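Protocadherin gamma-B3 (Homo sapiens, PDB 5K8R) probably mediates calcium-dependent cell adhesion through its extracellular cadherin repeats, the first four of which form this chain, and may help specify neuronal connections in the brain. Local coordinates at residues A[164-167]-A[168-172]; A[219-222]-A[223-227]; A[354-357]-A[358-362]; A[252-255]-A[256-260]; A[77-81]-A[82-86]. All coordinates share one frame; numbering follows the deposited sequence.

How the contacts relate
Along the chain the order is contact 5, contact 1, contact 2, contact 4, contact 3. They sample all four cadherin repeats: contact 5 lies in the first, contact 1 in the second, contacts 2 and 4 in the third, contact 3 in the fourth. The rod is so long that the centres of contacts 5 and 3 stand about 157 Å apart, whereas those of contacts 2 and 4 are about 18 Å apart. Contact 1 supplies a ligand to one calcium ion between repeats 2 and 3; contact 2 bridges two between repeats 3 and 4. Contacts 4 and 5 both touch the second subunit, consistent with the antiparallel dimer that repeats 1 to 4 form.

Contact 1. Residues A[164-167]-A[168-172]; sequences LVLK and APLDR. With CA (calcium ion), chain I.
Between Leu166 and Leu170 the chain leaves strand 160-166 through a bend at Lys167 (psi -12°) and then runs on nearly extended, so that both leucines point into the same side of the repeat. The CG of Leu166 stands anti to the backbone N (chi1 -173°), which carries CD1 beneath the loop, where it lies 3.2 Å from Ala168 O. The same methyl approaches Leu170 through the branch point of that side chain, with Leu166 CD1 3.7 Å from Leu170 CG, and Leu170 CD2 closes in at 3.8 Å from Leu166 CD1. Leucine suits both places because both are buried, and the forked ends pack against each other and the core beneath the loop. Lys167, by contrast, extends its chain from the outer side and makes a weak hydrogen bond from NZ to Ser149. Beyond the leucines, Asp171 binds a calcium ion, with OD1 2.4 Å from the metal and a water at 2.5 Å from the same ion. Glu114, Glu173 and Asp207 add their carboxylates, while the backbone N of Arg172 donates to Glu114 and so helps position that ligand. Asp171, Arg172 and Glu173 form the DRE motif of cadherin repeats. The loop leads from strand 160-166 to strand 177-186, with Leu170 packed against Phe148 of strand 148-154, His178 of strand 177-186 and Ile112 of strand 107-113.

Contact 2. Residues A[219-222]-A[223-227]; sequences VNVA and ENLPA. With CA (calcium ion), chain F; CA (calcium ion), chain G.
Leu225 folds back over Ala222, its CB 3.3 Å from Ala222 O, as strand 216-222 ends in a type I turn from Ala222 to Leu225. The hydrogen bond closing the turn, from Leu225 N to Ala222 O, is weak at 3.3 Å and bent, with 131° at the hydrogen. Asn224 brings its amide oxygen to the outer side of the turn, OD1 3.2 Å from Ala222 CB; the small methyl of alanine leaves room for this approach. On the inner side, Leu225 has its CG anti to the backbone N (chi1 -176°), which directs CD2 back toward the strand, 4.0 Å from Val221 CB. The branched valine and the forked leucine thus make an apolar contact beneath the turn, where Leu225 also reaches Leu277 and Val221 meets Ile305.

Glu223, at the second position of the turn, points the other way. Its extended chain is long enough for the carboxylate to bridge two calcium ions, each oxygen 2.5 Å from its own metal. At the ion held by OE2, Asp309, Glu310 O and Asp312 from the linker join Asp345 of the next repeat; at the ion held by OE1 stand Asp278 and Glu280. The backbone N of Phe279 also holds OE1. Such a bridging glutamate, here at the end of strand 216-222, is characteristic of the calcium-binding junction between successive cadherin repeats.

Contact 3. Residues A[354-357]-A[358-362]; sequences CQLK and GNFPF
The connection from strand 352-357 to strand 362-366 crosses from one sheet of the fourth cadherin repeat to the other, and Leu356, the carbonyl of Lys357 and Phe360 meet inside its bend. Phe360 turns its ring back toward the departing strand: CG lies anti to the carbonyl carbon (chi1 -54°), and the CD2-CE2 side of the ring is thereby brought under the chain. There CE2 is 3.1 Å from Lys357 O, the carbonyl oxygen lying at the ring edge near its plane, where the weakly positive ring hydrogens are directed. Leu356 approaches the ring at a slant, its CD1 4.0 Å from Phe360 CD2. Its other methyl, CD2, stands 4.4 Å from Phe362 CB at the start of the next strand. A leucine thus serves two partners with its two branches, and phenylalanine offers apolar ring carbons to Leu356 and a C-H edge to the carbonyl.

The bend itself rests on Gly358, whose phi of 135° is rarely adopted by residues with a side chain; a CB here would clash with Lys357 O, and its absence permits the bend. Lys357 suits the outer side, its long chain leaving from the convex flank. Behind the contact, Leu356 packs on Val390 and Ile392 of strand 387-396 and on Leu374 of strand 371-376, while Phe362 meets Tyr388 edge to face. Such a sheet-to-sheet connection is characteristic of the Greek-key beta sandwich of cadherin repeats.

Contact 4. Residues A[252-255]-A[256-260]; sequences INIG and KEVRQ
Ile254 and Val258 meet obliquely just before and within the one-turn helix 256-259, the short helical element that leads on from strand 248-252. The isoleucine holds CG1 anti to the backbone N (chi1 -152°), an orientation that runs its longer branch toward the helix and ends with CD1 3.6 Å from Val258 CG1. The valine offers its CB and this one methyl, and the two beta-branched residues, compact and apolar, slide past each other at a slant. The other branch of Ile254 serves a different partner: its CG2 lies over one face of the Arg259 guanidinium, 3.5 Å from Arg259 NH2. Arg259 is bent at chi3 (-81°), which brings the guanidinium back to Ile254, where an apolar methyl covers the charged plane.

Backbone bonds fix the scaffold beneath. Gly255 occupies the N-cap, and its O accepts from both Arg259 N at 2.6 Å and Val258 N at 3.1 Å; the first lies nearly in line with the C=O, whereas the second sits well above the carbonyl plane. Glu257 turns outward to a salt bridge with Arg282, and Val258, the buried residue of the helix, packs on Tyr285 and Ile287 of strand 284-292. Asn253 hydrogen-bonds to Ser126 of the second subunit. The whole is a short N-capped helix inserted between strands 248-252 and 262-264 of the beta-sandwich cadherin repeat.

Contact 5. Residues A[77-81]-A[82-86]; sequences EMVAE and KPLNF
Residues 77-81 and 82-86 run antiparallel, 168° apart, in the hairpin joining strands 73-80 and 85-94. Ala80 and Asn85 form a hydrogen-bonded pair: Ala80 N donates to Asn85 O at 2.9 Å almost straight, and Asn85 N returns a bond to Ala80 O at 2.9 Å. A left-handed backbone at Lys82 and a cis peptide before Pro83, a form proline adopts more readily than other residues, fold the connection tightly.

Val79 and Phe86, the neighbouring non-hydrogen-bonded pair, share a face; Val79 CB meets the ring at its edge, 3.6 Å from Phe86 CE1. Glu77 crosses beside the same residue, OE1 being 3.7 Å from Phe86 CB, while OE2 bonds to His88. Leu84 CD2 packs against Glu81 CB at 3.7 Å. Glu81, with CG between N and the carbonyl carbon (chi1 44°), lies alongside Lys82, and their salt bridge from OE1 to NZ is long at 3.7 Å. Glu81 OE2 finds Arg37 and Asn35, which would tend to keep this buried carboxylate ionised.

Lys82 N donates to Glu322 of the second subunit, whose Leu338 packs on Val79 and Phe86, apolar residues suited to that face. The hairpin thus offers an apolar patch beside a charged rim, consistent with a role in antiparallel dimer recognition.

Contact 1. Residues A[164-167]-A[168-172]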
loop_
_atom_site.group_PDB
_atom_site.type_symbol
_atom_site.label_atom_id
_atom_site.label_comp_id
_atom_site.label_asym_id
_atom_site.label_seq_id
_atom_site.Cartn_x
_atom_site.Cartn_y
_atom_site.Cartn_z
ATOM N N LEU A 164 -24.486 3.423 2.928
ATOM C CA LEU A 164 -24.267 2.148 2.265
ATOM C C LEU A 164 -23.664 1.156 3.250
ATOM O O LEU A 164 -22.771 1.501 4.026
ATOM C CB LEU A 164 -23.340 2.332 1.062
ATOM C CG LEU A 164 -23.309 1.232 0.005
ATOM C CD1 LEU A 164 -24.660 1.122 -0.686
ATOM C CD2 LEU A 164 -22.206 1.508 -1.005
ATOM N N VAL A 165 -24.162 -0.077 3.230
ATOM C CA VAL A 165 -23.699 -1.109 4.150
ATOM C C VAL A 165 -23.279 -2.335 3.352
ATOM O O VAL A 165 -23.942 -2.721 2.382
ATOM C CB VAL A 165 -24.773 -1.466 5.204
ATOM C CG1 VAL A 165 -26.055 -1.940 4.545
ATOM C CG2 VAL A 165 -24.247 -2.511 6.180
ATOM N N LEU A 166 -22.163 -2.936 3.755
ATOM C CA LEU A 166 -21.622 -4.118 3.098
ATOM C C LEU A 166 -22.150 -5.365 3.799
ATOM O O LEU A 166 -21.898 -5.563 4.992
ATOM C CB LEU A 166 -20.094 -4.091 3.130
ATOM C CG LEU A 166 -19.351 -5.167 2.340
ATOM C CD1 LEU A 166 -19.414 -4.864 0.852
ATOM C CD2 LEU A 166 -17.909 -5.282 2.812
ATOM N N LYS A 167 -22.878 -6.202 3.060
ATOM C CA LYS A 167 -23.415 -7.437 3.613
ATOM C C LYS A 167 -22.695 -8.685 3.122
ATOM O O LYS A 167 -22.902 -9.761 3.693
ATOM C CB LYS A 167 -24.915 -7.556 3.296
ATOM C CG LYS A 167 -25.249 -7.536 1.818
ATOM C CD LYS A 167 -26.736 -7.753 1.599
ATOM C CE LYS A 167 -27.087 -7.732 0.122
ATOM N NZ LYS A 167 -28.543 -7.941 -0.107
ATOM N N ALA A 168 -21.861 -8.573 2.088
ATOM C CA ALA A 168 -21.065 -9.679 1.581
ATOM C C ALA A 168 -19.676 -9.150 1.251
ATOM O O ALA A 168 -19.548 -8.029 0.738
ATOM C CB ALA A 168 -21.694 -10.318 0.335
ATOM N N PRO A 169 -18.626 -9.922 1.534
ATOM C CA PRO A 169 -17.263 -9.420 1.327
ATOM C C PRO A 169 -16.987 -9.095 -0.134
ATOM O O PRO A 169 -17.625 -9.614 -1.052
ATOM C CB PRO A 169 -16.379 -10.576 1.813
ATOM C CG PRO A 169 -17.259 -11.375 2.721
ATOM C CD PRO A 169 -18.637 -11.262 2.142
ATOM N N LEU A 170 -16.015 -8.211 -0.338
ATOM C CA LEU A 170 -15.582 -7.806 -1.666
ATOM C C LEU A 170 -14.316 -8.558 -2.060
ATOM O O LEU A 170 -13.520 -8.963 -1.209
ATOM C CB LEU A 170 -15.327 -6.298 -1.727
ATOM C CG LEU A 170 -16.519 -5.380 -1.454
ATOM C CD1 LEU A 170 -16.101 -3.921 -1.548
ATOM C CD2 LEU A 170 -17.658 -5.676 -2.415
ATOM N N ASP A 171 -14.150 -8.750 -3.365
ATOM C CA ASP A 171 -12.996 -9.448 -3.917
ATOM C C ASP A 171 -12.673 -8.846 -5.277
ATOM O O ASP A 171 -13.323 -9.155 -6.275
ATOM C CB ASP A 171 -13.285 -10.943 -4.054
ATOM C CG ASP A 171 -12.051 -11.743 -4.425
ATOM O OD1 ASP A 171 -10.932 -11.203 -4.301
ATOM O OD2 ASP A 171 -12.202 -12.910 -4.840
ATOM N N ARG A 172 -11.669 -7.976 -5.306
ATOM C CA ARG A 172 -11.278 -7.316 -6.515
ATOM C C ARG A 172 -10.875 -8.316 -7.544
ATOM O O ARG A 172 -11.003 -8.104 -8.717
ATOM C CB ARG A 172 -10.134 -6.375 -6.252
ATOM C CG ARG A 172 -9.736 -5.603 -7.476
ATOM C CD ARG A 172 -8.349 -5.014 -7.370
ATOM N NE ARG A 172 -7.293 -5.955 -7.707
ATOM C CZ ARG A 172 -7.021 -6.378 -8.929
ATOM N NH1 ARG A 172 -7.713 -5.961 -9.954
ATOM N NH2 ARG A 172 -6.054 -7.228 -9.123
HETATM CA CA CA I . -9.136 -10.761 -2.848
HETATM O O HOH W 1 -10.978 -11.520 -1.345
#

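Contact 2. Residues A[219-222]-A[223-227]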
loop_
_atom_site.group_PDB
_atom_site.type_symbol
_atom_site.label_atom_id
_atom_site.label_comp_id
_atom_site.label_asym_id
_atom_site.label_seq_id
_atom_site.Cartn_x
_atom_site.Cartn_y
_atom_site.Cartn_z
ATOM N N VAL A 219 16.325 -29.949 -14.159
ATOM C CA VAL A 219 16.878 -29.849 -15.503
ATOM C C VAL A 219 18.249 -30.506 -15.494
ATOM O O VAL A 219 18.925 -30.552 -14.462
ATOM C CB VAL A 219 16.948 -28.371 -15.967
ATOM C CG1 VAL A 219 17.978 -27.611 -15.153
ATOM C CG2 VAL A 219 17.248 -28.278 -17.459
ATOM N N ASN A 220 18.656 -31.029 -16.648
ATOM C CA ASN A 220 19.956 -31.667 -16.818
ATOM C C ASN A 220 20.750 -30.883 -17.853
ATOM O O ASN A 220 20.286 -30.692 -18.982
ATOM C CB ASN A 220 19.799 -33.130 -17.246
ATOM C CG ASN A 220 21.093 -33.919 -17.136
ATOM O OD1 ASN A 220 22.174 -33.420 -17.453
ATOM N ND2 ASN A 220 20.988 -35.162 -16.683
ATOM N N VAL A 221 21.941 -30.429 -17.465
ATOM C CA VAL A 221 22.833 -29.696 -18.353
ATOM C C VAL A 221 24.208 -30.345 -18.310
ATOM O O VAL A 221 24.630 -30.881 -17.281
ATOM C CB VAL A 221 22.924 -28.200 -17.978
ATOM C CG1 VAL A 221 21.589 -27.510 -18.215
ATOM C CG2 VAL A 221 23.362 -28.038 -16.532
ATOM N N ALA A 222 24.906 -30.301 -19.442
ATOM C CA ALA A 222 26.238 -30.875 -19.512
ATOM C C ALA A 222 27.248 -29.974 -18.805
ATOM O O ALA A 222 27.034 -28.773 -18.624
ATOM C CB ALA A 222 26.652 -31.101 -20.966
ATOM N N GLU A 223 28.369 -30.578 -18.400
ATOM C CA GLU A 223 29.368 -29.835 -17.641
ATOM C C GLU A 223 30.110 -28.825 -18.508
ATOM O O GLU A 223 30.609 -27.818 -17.990
ATOM C CB GLU A 223 30.356 -30.797 -16.985
ATOM C CG GLU A 223 31.017 -31.769 -17.943
ATOM C CD GLU A 223 32.116 -32.574 -17.281
ATOM O OE1 GLU A 223 32.682 -32.094 -16.277
ATOM O OE2 GLU A 223 32.410 -33.688 -17.759
ATOM N N ASN A 224 30.191 -29.061 -19.816
ATOM C CA ASN A 224 30.883 -28.133 -20.701
ATOM C C ASN A 224 29.958 -27.001 -21.135
ATOM O O ASN A 224 30.130 -26.431 -22.218
ATOM C CB ASN A 224 31.443 -28.867 -21.923
ATOM C CG ASN A 224 30.357 -29.464 -22.796
ATOM O OD1 ASN A 224 29.294 -29.843 -22.309
ATOM N ND2 ASN A 224 30.622 -29.550 -24.094
ATOM N N LEU A 225 28.982 -26.671 -20.300
ATOM C CA LEU A 225 28.055 -25.588 -20.605
ATOM C C LEU A 225 28.768 -24.249 -20.480
ATOM O O LEU A 225 29.340 -23.960 -19.421
ATOM C CB LEU A 225 26.851 -25.642 -19.668
ATOM C CG LEU A 225 25.732 -24.631 -19.926
ATOM C CD1 LEU A 225 25.102 -24.860 -21.291
ATOM C CD2 LEU A 225 24.679 -24.700 -18.829
ATOM N N PRO A 226 28.771 -23.414 -21.516
ATOM C CA PRO A 226 29.456 -22.121 -21.418
ATOM C C PRO A 226 28.798 -21.214 -20.390
ATOM O O PRO A 226 27.598 -21.304 -20.121
ATOM C CB PRO A 226 29.327 -21.540 -22.832
ATOM C CG PRO A 226 29.034 -22.715 -23.711
ATOM C CD PRO A 226 28.236 -23.656 -22.866
ATOM N N ALA A 227 29.609 -20.330 -19.815
ATOM C CA ALA A 227 29.105 -19.371 -18.843
ATOM C C ALA A 227 28.145 -18.390 -19.506
ATOM O O ALA A 227 28.275 -18.059 -20.688
ATOM C CB ALA A 227 30.261 -18.615 -18.188
HETATM CA CA CA F . 34.075 -35.354 -17.060
HETATM CA CA CA G . 35.141 -31.977 -16.165
HETATM O O HOH W 2 35.146 -29.458 -15.995
#

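Contact 3. Residues A[354-357]-A[358-362]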
loop_
_atom_site.group_PDB
_atom_site.type_symbol
_atom_site.label_atom_id
_atom_site.label_comp_id
_atom_site.label_asym_id
_atom_site.label_seq_id
_atom_site.Cartn_x
_atom_site.Cartn_y
_atom_site.Cartn_z
ATOM N N CYS A 354 44.929 -49.740 -22.317
ATOM C CA CYS A 354 46.359 -49.471 -22.274
ATOM C C CYS A 354 47.081 -50.455 -23.183
ATOM O O CYS A 354 46.893 -51.670 -23.063
ATOM C CB CYS A 354 46.890 -49.577 -20.844
ATOM S SG CYS A 354 48.678 -49.398 -20.696
ATOM N N GLN A 355 47.905 -49.932 -24.088
ATOM C CA GLN A 355 48.574 -50.761 -25.077
ATOM C C GLN A 355 49.994 -50.261 -25.304
ATOM O O GLN A 355 50.363 -49.146 -24.918
ATOM C CB GLN A 355 47.789 -50.799 -26.395
ATOM C CG GLN A 355 47.318 -49.441 -26.880
ATOM C CD GLN A 355 46.361 -49.546 -28.050
ATOM O OE1 GLN A 355 45.898 -50.634 -28.392
ATOM N NE2 GLN A 355 46.058 -48.412 -28.672
ATOM N N LEU A 356 50.786 -51.116 -25.948
ATOM C CA LEU A 356 52.207 -50.895 -26.181
ATOM C C LEU A 356 52.431 -50.625 -27.664
ATOM O O LEU A 356 52.066 -51.448 -28.509
ATOM C CB LEU A 356 53.017 -52.108 -25.720
ATOM C CG LEU A 356 54.542 -52.010 -25.703
ATOM C CD1 LEU A 356 54.985 -50.564 -25.593
ATOM C CD2 LEU A 356 55.110 -52.840 -24.562
ATOM N N LYS A 357 53.035 -49.479 -27.973
ATOM C CA LYS A 357 53.286 -49.061 -29.348
ATOM C C LYS A 357 54.740 -49.358 -29.697
ATOM O O LYS A 357 55.655 -48.722 -29.164
ATOM C CB LYS A 357 52.974 -47.577 -29.531
ATOM C CG LYS A 357 53.176 -47.072 -30.951
ATOM C CD LYS A 357 53.055 -45.559 -31.027
ATOM C CE LYS A 357 54.178 -44.877 -30.260
ATOM N NZ LYS A 357 54.093 -43.393 -30.343
ATOM N N GLY A 358 54.942 -50.302 -30.591
ATOM C CA GLY A 358 56.267 -50.650 -31.022
ATOM C C GLY A 358 56.463 -52.133 -31.065
ATOM O O GLY A 358 55.610 -52.886 -30.662
ATOM N N ASN A 359 57.610 -52.548 -31.561
ATOM C CA ASN A 359 57.918 -53.958 -31.634
ATOM C C ASN A 359 59.148 -54.187 -30.792
ATOM O O ASN A 359 60.237 -54.301 -31.269
ATOM C CB ASN A 359 58.105 -54.414 -33.074
ATOM C CG ASN A 359 56.811 -54.386 -33.875
ATOM O OD1 ASN A 359 55.906 -55.191 -33.673
ATOM N ND2 ASN A 359 56.735 -53.466 -34.809
ATOM N N PHE A 360 58.915 -54.231 -29.501
ATOM C CA PHE A 360 59.916 -54.427 -28.467
ATOM C C PHE A 360 59.895 -55.861 -27.963
ATOM O O PHE A 360 58.904 -56.578 -28.128
ATOM C CB PHE A 360 59.664 -53.472 -27.295
ATOM C CG PHE A 360 59.568 -52.031 -27.697
ATOM C CD1 PHE A 360 60.697 -51.326 -28.079
ATOM C CD2 PHE A 360 58.347 -51.376 -27.685
ATOM C CE1 PHE A 360 60.610 -49.998 -28.448
ATOM C CE2 PHE A 360 58.253 -50.049 -28.051
ATOM C CZ PHE A 360 59.385 -49.359 -28.434
ATOM N N PRO A 361 60.985 -56.322 -27.337
ATOM C CA PRO A 361 60.960 -57.646 -26.700
ATOM C C PRO A 361 60.247 -57.627 -25.357
ATOM O O PRO A 361 60.663 -58.310 -24.415
ATOM C CB PRO A 361 62.448 -57.984 -26.545
ATOM C CG PRO A 361 63.112 -56.657 -26.433
ATOM C CD PRO A 361 62.335 -55.730 -27.327
ATOM N N PHE A 362 59.175 -56.845 -25.256
ATOM C CA PHE A 362 58.392 -56.719 -24.036
ATOM C C PHE A 362 56.921 -56.965 -24.359
ATOM O O PHE A 362 56.537 -57.153 -25.518
ATOM C CB PHE A 362 58.595 -55.343 -23.388
ATOM C CG PHE A 362 60.038 -54.968 -23.200
ATOM C CD1 PHE A 362 60.834 -55.648 -22.294
ATOM C CD2 PHE A 362 60.596 -53.928 -23.925
ATOM C CE1 PHE A 362 62.162 -55.303 -22.120
ATOM C CE2 PHE A 362 61.923 -53.579 -23.755
ATOM C CZ PHE A 362 62.706 -54.266 -22.851
#

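Contact 4. Residues A[252-255]-A[256-260]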
loop_
_atom_site.group_PDB
_atom_site.type_symbol
_atom_site.label_atom_id
_atom_site.label_comp_id
_atom_site.label_asym_id
_atom_site.label_seq_id
_atom_site.Cartn_x
_atom_site.Cartn_y
_atom_site.Cartn_z
ATOM N N ILE A 252 18.085 -18.619 -1.727
ATOM C CA ILE A 252 18.131 -18.684 -0.273
ATOM C C ILE A 252 19.031 -19.840 0.143
ATOM O O ILE A 252 19.151 -20.845 -0.564
ATOM C CB ILE A 252 16.728 -18.841 0.356
ATOM C CG1 ILE A 252 16.057 -20.124 -0.136
ATOM C CG2 ILE A 252 15.863 -17.624 0.056
ATOM C CD1 ILE A 252 14.725 -20.402 0.514
ATOM N N ASN A 253 19.671 -19.681 1.305
ATOM C CA ASN A 253 20.553 -20.702 1.876
ATOM C C ASN A 253 21.634 -21.124 0.883
ATOM O O ASN A 253 22.015 -22.293 0.804
ATOM C CB ASN A 253 19.751 -21.914 2.356
ATOM C CG ASN A 253 18.863 -21.592 3.540
ATOM O OD1 ASN A 253 19.291 -20.937 4.489
ATOM N ND2 ASN A 253 17.616 -22.046 3.486
ATOM N N ILE A 254 22.133 -20.163 0.123
ATOM C CA ILE A 254 23.105 -20.442 -0.925
ATOM C C ILE A 254 24.509 -20.311 -0.354
ATOM O O ILE A 254 24.752 -19.567 0.603
ATOM C CB ILE A 254 22.890 -19.512 -2.139
ATOM C CG1 ILE A 254 23.367 -20.200 -3.415
ATOM C CG2 ILE A 254 23.602 -18.179 -1.947
ATOM C CD1 ILE A 254 22.754 -21.564 -3.611
ATOM N N GLY A 255 25.445 -21.063 -0.936
ATOM C CA GLY A 255 26.832 -21.025 -0.539
ATOM C C GLY A 255 27.683 -20.281 -1.558
ATOM O O GLY A 255 27.252 -19.970 -2.668
ATOM N N LYS A 256 28.924 -19.999 -1.153
ATOM C CA LYS A 256 29.829 -19.267 -2.031
ATOM C C LYS A 256 30.225 -20.086 -3.253
ATOM O O LYS A 256 30.511 -19.514 -4.310
ATOM C CB LYS A 256 31.071 -18.823 -1.261
ATOM C CG LYS A 256 30.834 -17.629 -0.353
ATOM C CD LYS A 256 32.143 -17.038 0.135
ATOM C CE LYS A 256 31.910 -15.742 0.892
ATOM N NZ LYS A 256 33.187 -15.114 1.327
ATOM N N GLU A 257 30.250 -21.418 -3.135
ATOM C CA GLU A 257 30.555 -22.247 -4.297
ATOM C C GLU A 257 29.458 -22.163 -5.349
ATOM O O GLU A 257 29.723 -22.371 -6.538
ATOM C CB GLU A 257 30.767 -23.703 -3.881
ATOM C CG GLU A 257 29.596 -24.326 -3.139
ATOM C CD GLU A 257 29.730 -25.831 -3.005
ATOM O OE1 GLU A 257 29.684 -26.526 -4.041
ATOM O OE2 GLU A 257 29.902 -26.320 -1.868
ATOM N N VAL A 258 28.229 -21.860 -4.937
ATOM C CA VAL A 258 27.107 -21.757 -5.862
ATOM C C VAL A 258 26.841 -20.292 -6.182
ATOM O O VAL A 258 26.358 -19.963 -7.271
ATOM C CB VAL A 258 25.855 -22.432 -5.281
ATOM C CG1 VAL A 258 24.790 -22.576 -6.350
ATOM C CG2 VAL A 258 26.219 -23.783 -4.678
ATOM N N ARG A 259 27.152 -19.407 -5.231
ATOM C CA ARG A 259 27.041 -17.976 -5.484
ATOM C C ARG A 259 27.933 -17.547 -6.643
ATOM O O ARG A 259 27.556 -16.669 -7.429
ATOM C CB ARG A 259 27.392 -17.195 -4.215
ATOM C CG ARG A 259 27.501 -15.695 -4.432
ATOM C CD ARG A 259 27.728 -14.936 -3.138
ATOM N NE ARG A 259 26.487 -14.713 -2.401
ATOM C CZ ARG A 259 26.063 -15.482 -1.404
ATOM N NH1 ARG A 259 26.782 -16.528 -1.021
ATOM N NH2 ARG A 259 24.923 -15.204 -0.789
ATOM N N GLN A 260 29.105 -18.160 -6.775
ATOM C CA GLN A 260 30.025 -17.864 -7.863
ATOM C C GLN A 260 29.743 -18.682 -9.117
ATOM O O GLN A 260 30.523 -18.615 -10.073
ATOM C CB GLN A 260 31.467 -18.102 -7.410
ATOM C CG GLN A 260 31.928 -17.190 -6.287
ATOM C CD GLN A 260 32.077 -15.749 -6.730
ATOM O OE1 GLN A 260 31.341 -14.871 -6.282
ATOM N NE2 GLN A 260 33.040 -15.496 -7.611
#

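Contact 5. Residues A[77-81]-A[82-86]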
loop_
_atom_site.group_PDB
_atom_site.type_symbol
_atom_site.label_atom_id
_atom_site.label_comp_id
_atom_site.label_asym_id
_atom_site.label_seq_id
_atom_site.Cartn_x
_atom_site.Cartn_y
_atom_site.Cartn_z
ATOM N N GLU A 77 -48.537 46.925 3.755
ATOM C CA GLU A 77 -49.478 47.904 4.285
ATOM C C GLU A 77 -50.429 48.331 3.178
ATOM O O GLU A 77 -49.987 48.782 2.114
ATOM C CB GLU A 77 -48.740 49.120 4.852
ATOM C CG GLU A 77 -47.759 48.800 5.969
ATOM C CD GLU A 77 -48.432 48.655 7.321
ATOM O OE1 GLU A 77 -49.640 48.955 7.421
ATOM O OE2 GLU A 77 -47.751 48.245 8.284
ATOM N N MET A 78 -51.728 48.184 3.424
ATOM C CA MET A 78 -52.748 48.748 2.550
ATOM C C MET A 78 -53.155 50.106 3.103
ATOM O O MET A 78 -53.629 50.199 4.241
ATOM C CB MET A 78 -53.967 47.832 2.446
ATOM C CG MET A 78 -55.026 48.350 1.481
ATOM S SD MET A 78 -56.690 47.733 1.806
ATOM C CE MET A 78 -57.104 48.643 3.290
ATOM N N VAL A 79 -52.955 51.151 2.306
ATOM C CA VAL A 79 -53.278 52.506 2.726
ATOM C C VAL A 79 -54.580 53.044 2.141
ATOM O O VAL A 79 -54.862 52.884 0.954
ATOM C CB VAL A 79 -52.139 53.486 2.381
ATOM C CG1 VAL A 79 -51.942 53.559 0.875
ATOM C CG2 VAL A 79 -52.433 54.864 2.954
ATOM N N ALA A 80 -55.360 53.686 3.001
ATOM C CA ALA A 80 -56.628 54.286 2.630
ATOM C C ALA A 80 -56.542 55.783 2.880
ATOM O O ALA A 80 -55.744 56.248 3.697
ATOM C CB ALA A 80 -57.796 53.689 3.425
ATOM N N GLU A 81 -57.370 56.540 2.167
ATOM C CA GLU A 81 -57.418 57.983 2.333
ATOM C C GLU A 81 -58.847 58.415 2.631
ATOM O O GLU A 81 -59.801 57.650 2.470
ATOM C CB GLU A 81 -56.870 58.715 1.100
ATOM C CG GLU A 81 -57.335 58.171 -0.235
ATOM C CD GLU A 81 -56.717 58.910 -1.404
ATOM O OE1 GLU A 81 -56.682 60.158 -1.367
ATOM O OE2 GLU A 81 -56.255 58.245 -2.355
ATOM N N LYS A 82 -58.972 59.663 3.076
ATOM C CA LYS A 82 -60.242 60.229 3.529
ATOM C C LYS A 82 -60.953 59.349 4.559
ATOM O O LYS A 82 -62.010 58.788 4.268
ATOM C CB LYS A 82 -61.166 60.480 2.335
ATOM C CG LYS A 82 -60.619 61.482 1.334
ATOM C CD LYS A 82 -61.581 61.692 0.178
ATOM C CE LYS A 82 -61.050 62.724 -0.800
ATOM N NZ LYS A 82 -59.725 62.332 -1.355
ATOM N N PRO A 83 -60.379 59.221 5.768
ATOM C CA PRO A 83 -59.088 59.768 6.200
ATOM C C PRO A 83 -57.924 58.824 5.894
ATOM O O PRO A 83 -58.149 57.644 5.625
ATOM C CB PRO A 83 -59.273 59.932 7.707
ATOM C CG PRO A 83 -60.184 58.816 8.071
ATOM C CD PRO A 83 -61.116 58.622 6.896
ATOM N N LEU A 84 -56.700 59.344 5.929
ATOM C CA LEU A 84 -55.525 58.520 5.675
ATOM C C LEU A 84 -55.290 57.557 6.832
ATOM O O LEU A 84 -55.332 57.954 8.001
ATOM C CB LEU A 84 -54.294 59.400 5.464
ATOM C CG LEU A 84 -54.090 59.987 4.067
ATOM C CD1 LEU A 84 -52.961 60.998 4.082
ATOM C CD2 LEU A 84 -53.799 58.879 3.068
ATOM N N ASN A 85 -55.037 56.292 6.503
ATOM C CA ASN A 85 -54.820 55.266 7.512
ATOM C C ASN A 85 -54.058 54.100 6.898
ATOM O O ASN A 85 -54.263 53.759 5.728
ATOM C CB ASN A 85 -56.144 54.771 8.107
ATOM C CG ASN A 85 -56.568 55.562 9.331
ATOM O OD1 ASN A 85 -55.733 55.979 10.134
ATOM N ND2 ASN A 85 -57.872 55.770 9.478
ATOM N N PHE A 86 -53.239 53.456 7.725
ATOM C CA PHE A 86 -52.478 52.280 7.331
ATOM C C PHE A 86 -53.205 51.040 7.862
ATOM O O PHE A 86 -53.788 51.070 8.946
ATOM C CB PHE A 86 -51.057 52.342 7.891
ATOM C CG PHE A 86 -50.064 52.970 6.955
ATOM C CD1 PHE A 86 -50.257 52.922 5.585
ATOM C CD2 PHE A 86 -48.938 53.609 7.446
ATOM C CE1 PHE A 86 -49.345 53.498 4.721
ATOM C CE2 PHE A 86 -48.022 54.189 6.588
ATOM C CZ PHE A 86 -48.226 54.133 5.223
#